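Local coordinates for protein putative mandelate racemase (Bordetella bronchiseptica, PDB 3OZY) that is a magnesium-binding member of the enolase superfamily whose function is not established but which binds m-xylarate and probably acts on acid sugars, at residues V102-M107 with N255-N260. Sequence-based numbering, arbitrary orientation.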
ATOM      1  N   VAL A 102      -4.511  -1.823  -0.041  1.00  6.85           N
ATOM      2  CA  VAL A 102      -5.900  -2.241   0.079  1.00  7.45           C
ATOM      3  C   VAL A 102      -6.800  -1.115   0.623  1.00  6.97           C
ATOM      4  O   VAL A 102      -7.998  -1.090   0.337  1.00  7.59           O
ATOM      5  CB  VAL A 102      -6.009  -3.522   0.952  1.00  7.06           C
ATOM      6  CG1 VAL A 102      -5.525  -3.262   2.377  1.00  8.17           C
ATOM      7  CG2 VAL A 102      -7.418  -4.089   0.931  1.00  8.31           C
ATOM      8  N   GLY A 103      -6.239  -0.187   1.403  1.00  6.57           N
ATOM      9  CA  GLY A 103      -7.018   0.951   1.862  1.00  7.10           C
ATOM     10  C   GLY A 103      -7.435   1.868   0.719  1.00  7.25           C
ATOM     11  O   GLY A 103      -8.511   2.471   0.750  1.00  6.96           O
ATOM     12  N   ILE A 104      -6.578   1.985  -0.290  1.00  7.25           N
ATOM     13  CA  ILE A 104      -6.922   2.761  -1.480  1.00  7.26           C
ATOM     14  C   ILE A 104      -8.036   2.067  -2.279  1.00  6.78           C
ATOM     15  O   ILE A 104      -8.944   2.731  -2.783  1.00  6.95           O
ATOM     16  CB  ILE A 104      -5.674   3.020  -2.367  1.00  6.89           C
ATOM     17  CG1 ILE A 104      -4.558   3.719  -1.561  1.00  7.22           C
ATOM     18  CG2 ILE A 104      -6.057   3.818  -3.613  1.00  7.27           C
ATOM     19  CD1 ILE A 104      -4.875   5.178  -1.171  1.00  8.77           C
ATOM     20  N   ALA A 105      -7.977   0.736  -2.370  1.00  6.61           N
ATOM     21  CA  ALA A 105      -9.070  -0.012  -2.986  1.00  6.72           C
ATOM     22  C   ALA A 105     -10.367   0.198  -2.197  1.00  5.94           C
ATOM     23  O   ALA A 105     -11.418   0.462  -2.775  1.00  6.59           O
ATOM     24  CB  ALA A 105      -8.719  -1.499  -3.096  1.00  7.20           C
ATOM     25  N   ALA A 106     -10.285   0.114  -0.874  1.00  6.70           N
ATOM     26  CA  ALA A 106     -11.447   0.387  -0.022  1.00  8.89           C
ATOM     27  C   ALA A 106     -12.051   1.773  -0.298  1.00  7.45           C
ATOM     28  O   ALA A 106     -13.266   1.913  -0.467  1.00  8.86           O
ATOM     29  CB  ALA A 106     -11.071   0.232   1.464  1.00  8.70           C
ATOM     30  N   MET A 107     -11.195   2.792  -0.368  1.00  7.12           N
ATOM     31  CA  MET A 107     -11.642   4.152  -0.691  1.00  8.93           C
ATOM     32  C   MET A 107     -12.350   4.176  -2.029  1.00  7.47           C
ATOM     33  O   MET A 107     -13.297   4.943  -2.245  1.00  8.02           O
ATOM     34  CB  MET A 107     -10.454   5.115  -0.818  1.00 10.86           C
ATOM     35  CG  MET A 107      -9.844   5.593   0.462  1.00 10.83           C
ATOM     36  SD  MET A 107      -8.656   6.898   0.093  1.00 10.65           S
ATOM     37  CE  MET A 107      -9.733   8.221  -0.475  1.00 10.63           C
ATOM     38  N   ASN A 255      -2.331  -3.015 -10.245  1.00  6.71           N
ATOM     39  CA  ASN A 255      -1.699  -3.128  -8.938  1.00  6.46           C
ATOM     40  C   ASN A 255      -0.890  -1.897  -8.534  1.00  6.19           C
ATOM     41  O   ASN A 255      -0.120  -1.937  -7.578  1.00  7.53           O
ATOM     42  CB  ASN A 255      -0.888  -4.426  -8.856  1.00  5.93           C
ATOM     43  CG  ASN A 255      -1.788  -5.640  -8.782  1.00  6.88           C
ATOM     44  OD1 ASN A 255      -2.680  -5.706  -7.932  1.00  6.84           O
ATOM     45  ND2 ASN A 255      -1.588  -6.589  -9.686  1.00  7.00           N
ATOM     46  N   LEU A 256      -1.108  -0.803  -9.261  1.00  5.94           N
ATOM     47  CA  LEU A 256      -0.549   0.510  -8.940  1.00  7.07           C
ATOM     48  C   LEU A 256      -1.677   1.396  -8.452  1.00  6.36           C
ATOM     49  O   LEU A 256      -2.804   1.293  -8.926  1.00  7.82           O
ATOM     50  CB  LEU A 256       0.093   1.131 -10.179  1.00  7.87           C
ATOM     51  CG  LEU A 256       1.304   0.390 -10.724  1.00  9.02           C
ATOM     52  CD1 LEU A 256       1.672   0.980 -12.076  1.00 11.01           C
ATOM     53  CD2 LEU A 256       2.464   0.494  -9.750  1.00  9.24           C
ATOM     54  N   TYR A 257      -1.375   2.267  -7.496  1.00  6.37           N
ATOM     55  CA  TYR A 257      -2.404   3.013  -6.781  1.00  6.77           C
ATOM     56  C   TYR A 257      -2.193   4.518  -6.837  1.00  7.05           C
ATOM     57  O   TYR A 257      -1.086   5.008  -6.591  1.00  6.60           O
ATOM     58  CB  TYR A 257      -2.445   2.558  -5.319  1.00  7.30           C
ATOM     59  CG  TYR A 257      -2.888   1.121  -5.173  1.00  5.94           C
ATOM     60  CD1 TYR A 257      -4.235   0.805  -5.001  1.00  6.66           C
ATOM     61  CD2 TYR A 257      -1.969   0.071  -5.215  1.00  7.20           C
ATOM     62  CE1 TYR A 257      -4.651  -0.507  -4.882  1.00  6.86           C
ATOM     63  CE2 TYR A 257      -2.383  -1.253  -5.102  1.00  6.89           C
ATOM     64  CZ  TYR A 257      -3.727  -1.530  -4.931  1.00  7.09           C
ATOM     65  OH  TYR A 257      -4.180  -2.831  -4.813  1.00  8.06           O
ATOM     66  N   THR A 258      -3.284   5.234  -7.110  1.00  6.12           N
ATOM     67  CA  THR A 258      -3.340   6.702  -7.207  1.00  6.46           C
ATOM     68  C   THR A 258      -2.601   7.240  -8.418  1.00  7.06           C
ATOM     69  O   THR A 258      -1.771   6.560  -9.034  1.00  7.35           O
ATOM     70  CB  THR A 258      -2.827   7.460  -5.941  1.00  7.17           C
ATOM     71  OG1 THR A 258      -1.394   7.558  -5.975  1.00  7.50           O
ATOM     72  CG2 THR A 258      -3.314   6.810  -4.646  1.00  9.08           C
ATOM     73  N   ARG A 259      -2.888   8.497  -8.733  1.00  6.69           N
ATOM     74  CA  ARG A 259      -2.210   9.157  -9.835  1.00  6.91           C
ATOM     75  C   ARG A 259      -0.702   9.265  -9.593  1.00  6.97           C
ATOM     76  O   ARG A 259       0.065   9.430 -10.542  1.00  8.87           O
ATOM     77  CB  ARG A 259      -2.799  10.547 -10.063  1.00  8.12           C
ATOM     78  CG  ARG A 259      -2.419  11.566  -9.013  1.00  9.28           C
ATOM     79  CD  ARG A 259      -3.262  12.818  -9.185  1.00 12.50           C
ATOM     80  NE  ARG A 259      -4.637  12.608  -8.729  1.00 13.01           N
ATOM     81  CZ  ARG A 259      -5.616  13.499  -8.865  1.00 15.40           C
ATOM     82  NH1 ARG A 259      -5.394  14.655  -9.480  1.00 17.47           N
ATOM     83  NH2 ARG A 259      -6.823  13.227  -8.399  1.00 14.21           N
ATOM     84  N   ASN A 260      -0.277   9.175  -8.334  1.00  6.96           N
ATOM     85  CA  ASN A 260       1.147   9.301  -8.021  1.00  7.58           C
ATOM     86  C   ASN A 260       1.975   8.173  -8.624  1.00  6.40           C
ATOM     87  O   ASN A 260       3.092   8.388  -9.097  1.00  7.42           O
ATOM     88  CB  ASN A 260       1.351   9.337  -6.509  1.00  7.57           C
ATOM     89  CG  ASN A 260       0.546  10.421  -5.850  1.00  8.67           C
ATOM     90  OD1 ASN A 260      -0.366  10.156  -5.054  1.00 13.88           O
ATOM     91  ND2 ASN A 260       0.861  11.654  -6.188  1.00  8.12           N
TER
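Ile104 and Tyr257 illustrate how a branched aliphatic side chain and an aromatic one can join two domains through apolar contact. They run past each other in opposite directions. Ile104 CB comes to 3.7 Å from Tyr257 CD1, on the inner part of the ring, and the Ile104 CG2 methyl lies 3.8 Å from Tyr257 CD1 and 4.2 Å from Tyr257 CB; the approach to the ring is oblique. With CG anti to its carbonyl carbon (chi1 -66°), the tyrosine lays its ring across the first turn of the helix, slanting back toward its start, with Tyr257 CE1 4.3 Å from Ala105 N. The phenol oxygen at the end of this buried ring is satisfied beyond the contact, by a hydrogen bond with the hydroxyl of Tyr56.

Thr258 meets the isoleucine differently, crossing it at about a right angle. Thr258 CG2 rests 4.1 Å from Ile104 CD1 and 4.2 Å from Ile104 CG2, set between the two branches of the isoleucine. The threonine thus divides its roles: the methyl joins the apolar seam, while Thr258 OG1 lies 2.6 Å from Tyr257 O and 2.9 Å from Asn260 OD1, among polar groups of its own segment.

Ile104 also packs on Phe89 of helix 81-97, and His99 of the second subunit touches Tyr257. The seam belongs to the interface between the N-terminal capping domain and the C-terminal beta/alpha barrel of the enolase superfamily. It joins the beginning of helix 102-122 to the turn between barrel strand 249-252 and helix 258-267, at the magnesium-bearing end of the strands, just beyond the metal ligand Glu254.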